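LPXTG cell wall surface protein (Streptococcus gordonii, PDB 4IGB) is a cell-wall-linked surface protein, probably an adhesin; this chain is its N-terminal part, made of the N1 and N2 domains. Local coordinates at residues D27-N32 and G98-K103; N36-L41 and L92-I97; G102-A107 and R181-T186; T177-Y182 and N265-N270; D189-M194 and D418-P423. All coordinates share one frame; numbering follows the deposited sequence.

Contact 1 of 5, residues D27-N32 and G98-K103; sequences DIRKFN and GTVNGK. With SO4 (sulfate ion), chain J.
R29 makes the one direct hydrogen bond of this contact. Its NH1 donates to T99 O at 2.8 Å, with an N-H...O angle of 135°. The donor sits above the carbonyl plane, and the oxygen is tilted from the guanidinium plane. CG is anti to the backbone N (chi1 176°) and the chain runs extended to NE, which carries the guanidinium across to 98-103. A water accepts from T99 N; it also lies close to R29 NH2, at a distance too short to be trusted.

The segments belong to two different sheets of the N1 domain. Strand 29-30 is an edge strand beside 280-287. G98 to V100 end a strand of the eight-stranded sheet, and a type I' turn from V100 to K103 leads into strand 103-118.

Apolar packing is small: V100 CG2 lies 4.0 Å from F31 CE1, at the ring edge. The R29 guanidinium slides past V100 and touches G98 CA. K30 pairs with E146 and bonds weakly to a sulfate ion, probably from the crystallisation liquor.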
# COMPACT_ATOMS: atom_id res chain seq x y z
N ASP B 27 2.50 4.86 11.89
CA ASP B 27 1.07 5.07 12.07
C ASP B 27 0.33 4.95 10.73
O ASP B 27 -0.64 5.66 10.49
CB ASP B 27 0.82 6.45 12.68
CG ASP B 27 -0.60 6.62 13.17
OD1 ASP B 27 -1.29 5.59 13.39
OD2 ASP B 27 -1.03 7.78 13.36
N ILE B 28 0.78 4.06 9.86
CA ILE B 28 0.11 3.94 8.57
C ILE B 28 -1.21 3.19 8.75
O ILE B 28 -1.45 2.57 9.78
CB ILE B 28 1.00 3.29 7.51
CG1 ILE B 28 1.44 1.91 7.96
CG2 ILE B 28 2.19 4.19 7.22
CD1 ILE B 28 2.37 1.23 7.01
N ARG B 29 -2.09 3.27 7.75
CA ARG B 29 -3.34 2.55 7.86
C ARG B 29 -3.20 1.13 7.35
O ARG B 29 -2.79 0.91 6.22
CB ARG B 29 -4.44 3.23 7.06
CG ARG B 29 -5.71 2.42 7.09
CD ARG B 29 -6.87 3.22 6.58
NE ARG B 29 -8.12 2.54 6.91
CZ ARG B 29 -9.31 3.11 6.84
NH1 ARG B 29 -9.41 4.38 6.46
NH2 ARG B 29 -10.39 2.40 7.16
N LYS B 30 -3.58 0.17 8.19
CA LYS B 30 -3.59 -1.22 7.77
C LYS B 30 -5.01 -1.60 7.37
O LYS B 30 -5.94 -1.47 8.17
CB LYS B 30 -3.10 -2.13 8.90
CG LYS B 30 -2.91 -3.59 8.52
CD LYS B 30 -2.31 -4.39 9.69
CE LYS B 30 -1.65 -5.67 9.21
NZ LYS B 30 -1.27 -6.55 10.36
N PHE B 31 -5.18 -2.05 6.14
CA PHE B 31 -6.52 -2.37 5.67
C PHE B 31 -7.08 -3.63 6.34
O PHE B 31 -6.33 -4.47 6.84
CB PHE B 31 -6.53 -2.54 4.15
CG PHE B 31 -6.37 -1.24 3.40
CD1 PHE B 31 -7.27 -0.21 3.58
CD2 PHE B 31 -5.32 -1.07 2.52
CE1 PHE B 31 -7.13 0.99 2.89
CE2 PHE B 31 -5.18 0.10 1.81
CZ PHE B 31 -6.08 1.14 2.00
N ASN B 32 -8.39 -3.76 6.32
CA ASN B 32 -9.06 -4.94 6.85
C ASN B 32 -9.14 -6.06 5.82
O ASN B 32 -9.93 -6.01 4.88
CB ASN B 32 -10.47 -4.58 7.33
CG ASN B 32 -10.44 -3.59 8.47
OD1 ASN B 32 -9.67 -3.77 9.41
ND2 ASN B 32 -11.26 -2.54 8.40
N GLY B 98 -11.86 -1.00 3.95
CA GLY B 98 -11.79 0.25 4.68
C GLY B 98 -12.50 1.34 3.91
O GLY B 98 -12.87 1.16 2.74
N THR B 99 -12.71 2.48 4.56
CA THR B 99 -13.24 3.66 3.91
C THR B 99 -12.20 4.76 3.92
O THR B 99 -11.65 5.11 4.98
CB THR B 99 -14.50 4.15 4.60
OG1 THR B 99 -15.45 3.07 4.64
CG2 THR B 99 -15.11 5.35 3.86
N VAL B 100 -11.90 5.31 2.75
CA VAL B 100 -10.84 6.30 2.61
C VAL B 100 -11.34 7.47 1.76
O VAL B 100 -11.83 7.26 0.64
CB VAL B 100 -9.60 5.69 1.93
CG1 VAL B 100 -8.53 6.73 1.74
CG2 VAL B 100 -9.06 4.49 2.72
N ASN B 101 -11.21 8.69 2.27
CA ASN B 101 -11.68 9.88 1.57
C ASN B 101 -13.15 9.75 1.20
O ASN B 101 -13.54 10.10 0.08
CB ASN B 101 -10.86 10.14 0.29
CG ASN B 101 -9.38 10.43 0.57
OD1 ASN B 101 -9.02 11.08 1.55
ND2 ASN B 101 -8.52 9.94 -0.32
N GLY B 102 -13.96 9.23 2.12
CA GLY B 102 -15.37 8.98 1.89
C GLY B 102 -15.68 7.77 1.01
O GLY B 102 -16.85 7.42 0.82
N LYS B 103 -14.66 7.13 0.46
CA LYS B 103 -14.85 6.04 -0.51
C LYS B 103 -14.50 4.65 0.03
O LYS B 103 -13.47 4.46 0.69
CB LYS B 103 -14.01 6.31 -1.77
CG LYS B 103 -14.41 7.57 -2.54
CD LYS B 103 -13.38 7.85 -3.65
CE LYS B 103 -13.94 8.75 -4.73
NZ LYS B 103 -12.85 9.09 -5.70
S SO4 J . 1.33 -3.87 11.78
O1 SO4 J . 2.68 -3.84 12.35
O2 SO4 J . 1.33 -4.69 10.58
O3 SO4 J . 0.92 -2.51 11.46
O4 SO4 J . 0.40 -4.48 12.74
O HOH W 1 -12.75 2.76 7.63

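Contact 2 of 5, residues N36-L41 and L92-I97; sequences NNVSVL and LKFTNI
V38 and F94 form the apolar centre. V38 CG2 lies over one face of the F94 ring, 4.0 Å from its centroid and displaced toward the rim, a CH-pi contact. The two side chains run side by side in the same direction. CG1 of V38 sits between the backbone N and the carbonyl carbon (chi1 65°), which puts CG2 anti to N and over the ring. On the same face of the sheet, V40 CG2 meets L92 CD2 at 3.6 Å. I141 and F139 of strand 135-142 pack against this face.

At the corner after the strand, L41 CD2 touches K93 CB at 3.8 Å. S39 N bonds to K93 O at 2.7 Å, K93 N to S39 O, and T95 N to N37 O. At the polar edge one water bonds N37 O, K93 O, S39 OG and T95 OG1.

The hydrogen-bonded pair S39-K93, flanked by the non-hydrogen-bonded pairs V38-F94 and V40-L92, marks antiparallel pairing of edge strand 38-43 with strand 84-100 in the eight-stranded N1 sheet.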
# COMPACT_ATOMS: atom_id res chain seq x y z
N ASN B 36 -13.52 -13.17 6.55
CA ASN B 36 -14.93 -12.82 6.43
C ASN B 36 -15.22 -11.88 5.27
O ASN B 36 -16.36 -11.79 4.81
CB ASN B 36 -15.47 -12.22 7.73
CG ASN B 36 -15.48 -13.21 8.87
OD1 ASN B 36 -14.96 -12.92 9.95
ND2 ASN B 36 -16.05 -14.38 8.64
N ASN B 37 -14.21 -11.16 4.79
CA ASN B 37 -14.46 -10.30 3.65
C ASN B 37 -13.77 -10.75 2.38
O ASN B 37 -13.85 -10.09 1.37
CB ASN B 37 -14.23 -8.81 3.97
CG ASN B 37 -12.76 -8.47 4.17
OD1 ASN B 37 -12.40 -7.30 4.26
ND2 ASN B 37 -11.91 -9.47 4.21
N VAL B 38 -13.15 -11.92 2.42
CA VAL B 38 -12.48 -12.44 1.24
C VAL B 38 -13.44 -13.24 0.36
O VAL B 38 -14.36 -13.89 0.87
CB VAL B 38 -11.28 -13.33 1.61
CG1 VAL B 38 -11.75 -14.59 2.34
CG2 VAL B 38 -10.48 -13.72 0.38
N SER B 39 -13.26 -13.15 -0.95
CA SER B 39 -13.96 -14.02 -1.88
C SER B 39 -12.98 -14.53 -2.93
O SER B 39 -11.98 -13.88 -3.23
CB SER B 39 -15.15 -13.31 -2.53
OG SER B 39 -14.75 -12.09 -3.13
N VAL B 40 -13.24 -15.72 -3.45
CA VAL B 40 -12.39 -16.29 -4.48
C VAL B 40 -13.01 -15.95 -5.84
O VAL B 40 -14.09 -16.42 -6.15
CB VAL B 40 -12.26 -17.82 -4.31
CG1 VAL B 40 -11.50 -18.43 -5.48
CG2 VAL B 40 -11.56 -18.15 -3.00
N LEU B 41 -12.33 -15.11 -6.61
CA LEU B 41 -12.79 -14.74 -7.95
C LEU B 41 -12.58 -15.90 -8.92
O LEU B 41 -13.40 -16.16 -9.80
CB LEU B 41 -12.05 -13.49 -8.45
CG LEU B 41 -12.19 -12.22 -7.61
CD1 LEU B 41 -11.65 -10.99 -8.37
CD2 LEU B 41 -13.64 -11.99 -7.21
N LEU B 92 -8.10 -13.51 -5.69
CA LEU B 92 -8.96 -13.18 -4.57
C LEU B 92 -9.43 -11.74 -4.58
O LEU B 92 -8.76 -10.86 -5.10
CB LEU B 92 -8.21 -13.39 -3.24
CG LEU B 92 -7.67 -14.80 -3.03
CD1 LEU B 92 -6.75 -14.82 -1.83
CD2 LEU B 92 -8.83 -15.77 -2.86
N LYS B 93 -10.55 -11.50 -3.93
CA LYS B 93 -10.97 -10.15 -3.65
C LYS B 93 -11.27 -10.01 -2.15
O LYS B 93 -11.90 -10.89 -1.56
CB LYS B 93 -12.21 -9.80 -4.48
CG LYS B 93 -12.70 -8.39 -4.27
CD LYS B 93 -14.00 -8.15 -5.00
CE LYS B 93 -14.57 -6.77 -4.65
NZ LYS B 93 -15.70 -6.42 -5.56
N PHE B 94 -10.78 -8.93 -1.54
CA PHE B 94 -11.22 -8.55 -0.22
C PHE B 94 -12.10 -7.33 -0.38
O PHE B 94 -11.64 -6.29 -0.80
CB PHE B 94 -10.04 -8.24 0.71
CG PHE B 94 -9.14 -9.41 0.95
CD1 PHE B 94 -9.27 -10.18 2.10
CD2 PHE B 94 -8.15 -9.74 0.04
CE1 PHE B 94 -8.43 -11.27 2.33
CE2 PHE B 94 -7.31 -10.84 0.24
CZ PHE B 94 -7.45 -11.60 1.40
N THR B 95 -13.38 -7.47 -0.05
CA THR B 95 -14.35 -6.40 -0.26
C THR B 95 -14.52 -5.49 0.96
O THR B 95 -14.69 -5.96 2.08
CB THR B 95 -15.74 -6.96 -0.66
OG1 THR B 95 -15.63 -7.77 -1.83
CG2 THR B 95 -16.71 -5.82 -0.95
N ASN B 96 -14.53 -4.18 0.73
CA ASN B 96 -14.70 -3.20 1.80
C ASN B 96 -13.67 -3.38 2.91
O ASN B 96 -14.01 -3.75 4.03
CB ASN B 96 -16.12 -3.28 2.39
CG ASN B 96 -16.41 -2.12 3.30
OD1 ASN B 96 -15.68 -1.13 3.30
ND2 ASN B 96 -17.47 -2.24 4.10
N ILE B 97 -12.42 -3.10 2.57
CA ILE B 97 -11.30 -3.29 3.48
C ILE B 97 -11.09 -2.03 4.29
O ILE B 97 -10.24 -1.99 5.18
CB ILE B 97 -10.00 -3.61 2.71
CG1 ILE B 97 -9.50 -2.39 1.94
CG2 ILE B 97 -10.19 -4.82 1.78
CD1 ILE B 97 -8.31 -2.70 1.04
O HOH W 2 -14.94 -10.41 -1.05

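Contact 3 of 5, residues G102-A107 and R181-T186; sequences GKQVDA and RYADGT
K103 crosses the ring of Y182 at about a right angle. Its CD sits over the ring centre, 3.6 Å from the centroid, a CH-pi contact almost on the ring normal. NZ lies farther out, 4.5 Å from the centroid, as an off-centre cation-pi partner. CG of K103 is anti to the carbonyl carbon (chi1 -63°), and the extended chain beyond it spans the ring to reach T186. V105 CG2 also touches Y182, at CD1. A183 CB packs against D106 OD2.

Among the side-chain polar bonds, K103 NZ donates to T186 OG1 at 2.7 Å, the two side chains meeting tip to tip. T186 OG1 in turn donates to D184 OD1. That oxygen also accepts from T186 N, which makes an Asx turn, so two bonds from one residue fix the carboxylate. D184 OD2 is 4.4 Å from K103 NZ, near but not a salt bridge. Q104 NE2 donates to D106 OD1 on its syn lone pair, and OD1 also accepts from N96 N.

The backbone bonds are D106 N to R181 O at 2.8 Å, R181 N to D106 O, and A183 N to Q104 O. A water joins Q104 O to D184 N.

Strands 103-118 and 170-182 are antiparallel neighbours in the eight-stranded sheet of the N1 domain, with D106-R181 a hydrogen-bonded pair and V105-Y182 a non-hydrogen-bonded pair. A type I turn from Y182 to G185 follows the second strand.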
# COMPACT_ATOMS: atom_id res chain seq x y z
N GLY B 102 -13.96 9.23 2.12
CA GLY B 102 -15.37 8.98 1.89
C GLY B 102 -15.68 7.77 1.01
O GLY B 102 -16.85 7.42 0.82
N LYS B 103 -14.66 7.13 0.46
CA LYS B 103 -14.85 6.04 -0.51
C LYS B 103 -14.50 4.65 0.03
O LYS B 103 -13.47 4.46 0.69
CB LYS B 103 -14.01 6.31 -1.77
CG LYS B 103 -14.41 7.57 -2.54
CD LYS B 103 -13.38 7.85 -3.65
CE LYS B 103 -13.94 8.75 -4.73
NZ LYS B 103 -12.85 9.09 -5.70
N GLN B 104 -15.34 3.68 -0.27
CA GLN B 104 -15.02 2.29 0.03
C GLN B 104 -13.87 1.78 -0.85
O GLN B 104 -13.84 2.01 -2.07
CB GLN B 104 -16.24 1.38 -0.15
CG GLN B 104 -15.90 -0.10 -0.12
CD GLN B 104 -17.13 -0.97 -0.37
OE1 GLN B 104 -18.24 -0.60 -0.01
NE2 GLN B 104 -16.92 -2.13 -1.00
N VAL B 105 -12.94 1.07 -0.21
CA VAL B 105 -11.77 0.50 -0.87
C VAL B 105 -11.86 -1.02 -0.85
O VAL B 105 -12.23 -1.61 0.17
CB VAL B 105 -10.46 0.96 -0.19
CG1 VAL B 105 -9.24 0.34 -0.89
CG2 VAL B 105 -10.36 2.48 -0.20
N ASP B 106 -11.53 -1.63 -1.98
CA ASP B 106 -11.40 -3.09 -2.09
C ASP B 106 -9.96 -3.49 -2.37
O ASP B 106 -9.19 -2.71 -2.92
CB ASP B 106 -12.29 -3.65 -3.20
CG ASP B 106 -13.74 -3.28 -3.04
OD1 ASP B 106 -14.25 -3.26 -1.90
OD2 ASP B 106 -14.38 -2.96 -4.07
N ALA B 107 -9.61 -4.72 -2.00
CA ALA B 107 -8.31 -5.26 -2.35
C ALA B 107 -8.45 -6.45 -3.29
O ALA B 107 -9.40 -7.23 -3.19
CB ALA B 107 -7.54 -5.69 -1.11
N ARG B 181 -8.36 -0.54 -4.71
CA ARG B 181 -9.21 0.03 -5.74
C ARG B 181 -10.44 0.64 -5.07
O ARG B 181 -11.04 0.01 -4.21
CB ARG B 181 -9.66 -1.13 -6.65
CG ARG B 181 -10.01 -0.78 -8.05
CD ARG B 181 -10.50 -2.03 -8.80
NE ARG B 181 -9.42 -2.93 -9.23
CZ ARG B 181 -9.64 -4.10 -9.82
NH1 ARG B 181 -10.89 -4.52 -10.05
NH2 ARG B 181 -8.63 -4.87 -10.18
N TYR B 182 -10.82 1.86 -5.45
CA TYR B 182 -12.11 2.36 -5.02
C TYR B 182 -13.25 1.52 -5.63
O TYR B 182 -13.32 1.31 -6.84
CB TYR B 182 -12.29 3.84 -5.40
CG TYR B 182 -11.38 4.81 -4.66
CD1 TYR B 182 -11.24 4.75 -3.28
CD2 TYR B 182 -10.66 5.77 -5.35
CE1 TYR B 182 -10.41 5.64 -2.61
CE2 TYR B 182 -9.82 6.66 -4.70
CZ TYR B 182 -9.70 6.60 -3.32
OH TYR B 182 -8.87 7.48 -2.65
N ALA B 183 -14.17 1.09 -4.78
CA ALA B 183 -15.30 0.30 -5.25
C ALA B 183 -16.17 1.10 -6.20
O ALA B 183 -16.77 0.54 -7.11
CB ALA B 183 -16.12 -0.20 -4.07
N ASP B 184 -16.26 2.42 -6.01
CA ASP B 184 -17.17 3.22 -6.83
C ASP B 184 -16.70 3.40 -8.28
O ASP B 184 -17.46 3.89 -9.13
CB ASP B 184 -17.51 4.57 -6.17
CG ASP B 184 -16.32 5.51 -6.08
OD1 ASP B 184 -15.26 5.20 -6.66
OD2 ASP B 184 -16.46 6.57 -5.43
N GLY B 185 -15.46 3.01 -8.56
CA GLY B 185 -14.96 3.04 -9.93
C GLY B 185 -14.23 4.31 -10.32
O GLY B 185 -13.79 4.46 -11.47
N THR B 186 -14.10 5.24 -9.38
CA THR B 186 -13.29 6.44 -9.60
C THR B 186 -11.82 6.09 -9.56
O THR B 186 -11.43 5.04 -9.03
CB THR B 186 -13.57 7.54 -8.54
OG1 THR B 186 -13.44 6.99 -7.22
CG2 THR B 186 -14.96 8.11 -8.72
O HOH W 3 -15.41 3.71 -3.60

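Contact 4 of 5, residues T177-Y182 and N265-N270; sequences TAEIRY and NSNSMN
This is an antiparallel ladder in the eight-stranded sheet of the N1 domain, with an asparagine side chain extending its hydrogen bonding at one end. N267 O accepts from I180 N at 2.9 Å. N267 ND2 donates back to I180 O at 2.7 Å, so both backbone polar atoms of I180 are gripped by one residue. CG of N267 lies between the backbone N and the carbonyl carbon (chi1 60°), and this turns the amide to the I180 carbonyl.

Farther along, A178 and M269 form a hydrogen-bonded pair with two bonds of 2.9 Å, A178 N to M269 O and M269 N to A178 O. The pairs T177-N270 and E179-S268 are non-hydrogen-bonded. E179 CB meets S268 CB at 3.9 Å.

The side chains of E179 and N267 lie side by side, pointing the same way, with carboxylate and amide planes 67° apart. A water donates to E179 OE2 and accepts from N267 ND2, bridging them. E179 OE2 also takes R181 NE in a salt bridge of 2.9 Å, which approaches from above the carboxylate plane. S266 OG accepts from S268 N at 3.1 Å, an ST turn that leads into the strand.

Strand 170-182 lies between 103-118 and 268-274. L285 and I287 of strand 280-287 cover A178 and I180.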
# COMPACT_ATOMS: atom_id res chain seq x y z
N THR B 177 0.27 -10.30 -7.19
CA THR B 177 -0.03 -8.90 -7.43
C THR B 177 -1.13 -8.48 -6.47
O THR B 177 -2.19 -9.11 -6.42
CB THR B 177 -0.45 -8.67 -8.88
OG1 THR B 177 0.62 -9.06 -9.74
CG2 THR B 177 -0.83 -7.19 -9.13
N ALA B 178 -0.86 -7.46 -5.67
CA ALA B 178 -1.85 -6.90 -4.77
C ALA B 178 -2.24 -5.55 -5.32
O ALA B 178 -1.41 -4.81 -5.86
CB ALA B 178 -1.28 -6.76 -3.36
N GLU B 179 -3.51 -5.21 -5.18
CA GLU B 179 -4.02 -3.96 -5.70
C GLU B 179 -5.17 -3.49 -4.83
O GLU B 179 -6.01 -4.29 -4.43
CB GLU B 179 -4.49 -4.11 -7.15
CG GLU B 179 -5.00 -2.81 -7.76
CD GLU B 179 -5.73 -3.01 -9.09
OE1 GLU B 179 -5.41 -3.96 -9.82
OE2 GLU B 179 -6.63 -2.22 -9.40
N ILE B 180 -5.19 -2.20 -4.55
CA ILE B 180 -6.32 -1.57 -3.88
C ILE B 180 -7.05 -0.67 -4.88
O ILE B 180 -6.43 -0.10 -5.77
CB ILE B 180 -5.89 -0.76 -2.65
CG1 ILE B 180 -4.71 0.17 -2.99
CG2 ILE B 180 -5.50 -1.71 -1.54
CD1 ILE B 180 -4.30 1.12 -1.83
N ARG B 181 -8.36 -0.54 -4.71
CA ARG B 181 -9.21 0.03 -5.74
C ARG B 181 -10.44 0.64 -5.07
O ARG B 181 -11.04 0.01 -4.21
CB ARG B 181 -9.66 -1.13 -6.65
CG ARG B 181 -10.01 -0.78 -8.05
CD ARG B 181 -10.50 -2.03 -8.80
NE ARG B 181 -9.42 -2.93 -9.23
CZ ARG B 181 -9.64 -4.10 -9.82
NH1 ARG B 181 -10.89 -4.52 -10.05
NH2 ARG B 181 -8.63 -4.87 -10.18
N TYR B 182 -10.82 1.86 -5.45
CA TYR B 182 -12.11 2.36 -5.02
C TYR B 182 -13.25 1.52 -5.63
O TYR B 182 -13.32 1.31 -6.84
CB TYR B 182 -12.29 3.84 -5.40
CG TYR B 182 -11.38 4.81 -4.66
CD1 TYR B 182 -11.24 4.75 -3.28
CD2 TYR B 182 -10.66 5.77 -5.35
CE1 TYR B 182 -10.41 5.64 -2.61
CE2 TYR B 182 -9.82 6.66 -4.70
CZ TYR B 182 -9.70 6.60 -3.32
OH TYR B 182 -8.87 7.48 -2.65
N ASN B 265 4.52 3.27 -6.70
CA ASN B 265 4.13 4.35 -7.59
C ASN B 265 2.62 4.37 -7.86
O ASN B 265 2.09 5.37 -8.35
CB ASN B 265 4.85 4.22 -8.94
CG ASN B 265 6.30 4.63 -8.87
OD1 ASN B 265 6.67 5.44 -8.02
ND2 ASN B 265 7.13 4.07 -9.75
N SER B 266 1.94 3.26 -7.58
CA SER B 266 0.52 3.14 -7.97
C SER B 266 -0.30 2.50 -6.86
O SER B 266 0.15 2.37 -5.72
CB SER B 266 0.38 2.30 -9.24
OG SER B 266 0.73 0.94 -9.01
N ASN B 267 -1.51 2.09 -7.21
CA ASN B 267 -2.37 1.39 -6.26
C ASN B 267 -2.07 -0.12 -6.26
O ASN B 267 -2.79 -0.91 -5.66
CB ASN B 267 -3.84 1.65 -6.58
CG ASN B 267 -4.22 1.19 -7.99
OD1 ASN B 267 -3.43 1.28 -8.92
ND2 ASN B 267 -5.43 0.67 -8.14
N SER B 268 -1.02 -0.52 -6.96
CA SER B 268 -0.66 -1.94 -6.97
C SER B 268 0.82 -2.23 -6.79
O SER B 268 1.69 -1.36 -6.90
CB SER B 268 -1.12 -2.60 -8.28
OG SER B 268 -0.42 -2.05 -9.35
N MET B 269 1.11 -3.50 -6.55
CA MET B 269 2.49 -3.96 -6.44
C MET B 269 2.54 -5.42 -6.83
O MET B 269 1.72 -6.22 -6.37
CB MET B 269 2.99 -3.77 -4.99
CG MET B 269 4.51 -3.86 -4.84
SD MET B 269 5.13 -3.33 -3.21
CE MET B 269 4.33 -1.76 -2.97
N ASN B 270 3.49 -5.76 -7.69
CA ASN B 270 3.74 -7.16 -8.04
C ASN B 270 4.94 -7.63 -7.22
O ASN B 270 6.08 -7.33 -7.56
CB ASN B 270 3.98 -7.30 -9.55
CG ASN B 270 4.29 -8.74 -9.98
OD1 ASN B 270 4.73 -9.00 -11.10
ND2 ASN B 270 4.05 -9.66 -9.07
O HOH W 4 -7.33 0.09 -10.70

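Contact 5 of 5, residues D189-M194 and D418-P423; sequences DLKLVM and DNLSAP
The contact lies at the junction of the N1 and N2 domains. Segment 189-194 of N1 meets 418-423, where strand 420-423 belongs to the N2 sheet. No direct hydrogen bond joins the two segments. They are held by side-chain packing and by two waters.

K191 packs along N419 and L420. Its CG is anti to the carbonyl carbon (chi1 -59°), and the chain bends at chi2 (-58°) before extending. CE then lies 3.2 Å from N419 O, while CD is 3.6 Å from N419 ND2. L420 CD2 touches K191 CG at 3.7 Å, the two side chains sliding past each other in opposite directions. The charged end of K191 bonds to the backbone oxygen of N265, and N419 ND2 to that of S264, so both polar ends are held by the N1 domain.

D189 packs against the other end of the segment. Its CB is 3.8 Å from S421 CB, and OD2 comes near the P423 ring. OD1 is taken up by Y182 OH.

Both waters donate to D189 O. One accepts from S421 N at 2.9 Å. The other donates to N419 O at 2.7 Å and accepts a weak bond from S421 OG.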
# COMPACT_ATOMS: atom_id res chain seq x y z
N ASP B 189 -6.24 7.03 -6.43
CA ASP B 189 -5.06 7.86 -6.16
C ASP B 189 -4.21 7.30 -5.01
O ASP B 189 -3.15 7.83 -4.70
CB ASP B 189 -5.50 9.29 -5.84
CG ASP B 189 -6.72 9.35 -4.89
OD1 ASP B 189 -7.04 8.32 -4.23
OD2 ASP B 189 -7.38 10.41 -4.80
N LEU B 190 -4.69 6.25 -4.36
CA LEU B 190 -3.97 5.66 -3.23
C LEU B 190 -2.69 4.97 -3.67
O LEU B 190 -2.65 4.33 -4.72
CB LEU B 190 -4.86 4.65 -2.51
CG LEU B 190 -6.21 5.17 -2.02
CD1 LEU B 190 -7.03 4.06 -1.39
CD2 LEU B 190 -6.02 6.34 -1.04
N LYS B 191 -1.65 5.10 -2.86
CA LYS B 191 -0.37 4.46 -3.15
C LYS B 191 -0.16 3.28 -2.22
O LYS B 191 0.08 3.45 -1.01
CB LYS B 191 0.78 5.48 -3.06
CG LYS B 191 0.62 6.66 -4.03
CD LYS B 191 0.52 6.22 -5.49
CE LYS B 191 0.05 7.39 -6.35
NZ LYS B 191 -0.29 6.98 -7.74
N LEU B 192 -0.23 2.09 -2.78
CA LEU B 192 -0.19 0.89 -1.97
C LEU B 192 1.11 0.82 -1.20
O LEU B 192 2.18 1.00 -1.76
CB LEU B 192 -0.29 -0.35 -2.85
CG LEU B 192 -0.14 -1.65 -2.06
CD1 LEU B 192 -1.27 -1.80 -1.04
CD2 LEU B 192 -0.08 -2.85 -3.02
N VAL B 193 1.02 0.53 0.09
CA VAL B 193 2.21 0.28 0.89
C VAL B 193 2.25 -1.17 1.38
O VAL B 193 1.23 -1.74 1.77
CB VAL B 193 2.31 1.24 2.09
CG1 VAL B 193 3.41 0.81 3.06
CG2 VAL B 193 2.53 2.66 1.59
N MET B 194 3.44 -1.76 1.31
CA MET B 194 3.66 -3.07 1.89
C MET B 194 4.79 -3.00 2.91
O MET B 194 5.72 -2.20 2.76
CB MET B 194 3.96 -4.10 0.81
CG MET B 194 2.73 -4.48 -0.03
SD MET B 194 2.98 -5.96 -1.04
CE MET B 194 2.89 -7.24 0.22
N ASP B 418 4.71 14.23 -1.84
CA ASP B 418 5.34 13.33 -2.82
C ASP B 418 4.29 12.89 -3.85
O ASP B 418 3.64 13.74 -4.45
CB ASP B 418 6.01 12.14 -2.15
CG ASP B 418 7.19 12.54 -1.30
OD1 ASP B 418 7.62 13.71 -1.39
OD2 ASP B 418 7.71 11.68 -0.55
N ASN B 419 4.12 11.59 -4.06
CA ASN B 419 3.11 11.10 -5.02
C ASN B 419 1.77 10.76 -4.35
O ASN B 419 0.88 10.21 -4.99
CB ASN B 419 3.63 9.88 -5.80
CG ASN B 419 3.90 8.69 -4.91
OD1 ASN B 419 4.13 8.85 -3.70
ND2 ASN B 419 3.87 7.48 -5.49
N LEU B 420 1.63 11.09 -3.07
CA LEU B 420 0.35 10.89 -2.38
C LEU B 420 -0.64 11.98 -2.75
O LEU B 420 -0.26 13.06 -3.20
CB LEU B 420 0.53 10.85 -0.86
CG LEU B 420 1.62 9.88 -0.41
CD1 LEU B 420 1.83 9.91 1.09
CD2 LEU B 420 1.30 8.46 -0.92
N SER B 421 -1.92 11.69 -2.56
CA SER B 421 -2.98 12.62 -2.87
C SER B 421 -4.01 12.58 -1.77
O SER B 421 -4.28 11.52 -1.24
CB SER B 421 -3.68 12.20 -4.16
OG SER B 421 -3.13 12.88 -5.25
N ALA B 422 -4.58 13.74 -1.45
CA ALA B 422 -5.74 13.80 -0.58
C ALA B 422 -6.65 14.94 -1.00
O ALA B 422 -6.33 16.11 -0.78
CB ALA B 422 -5.31 13.98 0.86
N PRO B 423 -7.80 14.61 -1.59
CA PRO B 423 -8.73 15.69 -1.95
C PRO B 423 -9.49 16.19 -0.74
O PRO B 423 -9.74 15.44 0.19
CB PRO B 423 -9.72 15.01 -2.91
CG PRO B 423 -9.38 13.51 -2.88
CD PRO B 423 -8.39 13.28 -1.78
O HOH W 5 -2.20 8.85 -2.21
O HOH W 6 -1.77 10.11 -5.38

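How the contacts relate
Contacts 1 to 4 lie in the N1 domain, and contact 5 joins it to N2. The eight-stranded sheet runs 38-43, 84-100, 103-118, 170-182, 268-274 and onward. Contacts 2, 3 and 4 each pair neighbours in it, and contact 1 adds strand 29-30 of another sheet. Along the chain contact 2 falls within the span of contact 1, contact 3 follows, and contacts 4 and 5 interleave. Contacts 1 and 3 share G102 and K103, with centres about 10 Å apart. Contacts 3 and 4 share R181 and Y182. The sheet end at Y182 touches contact 5. The eight-stranded sheet thus reaches the N1-N2 junction at its Y182 end.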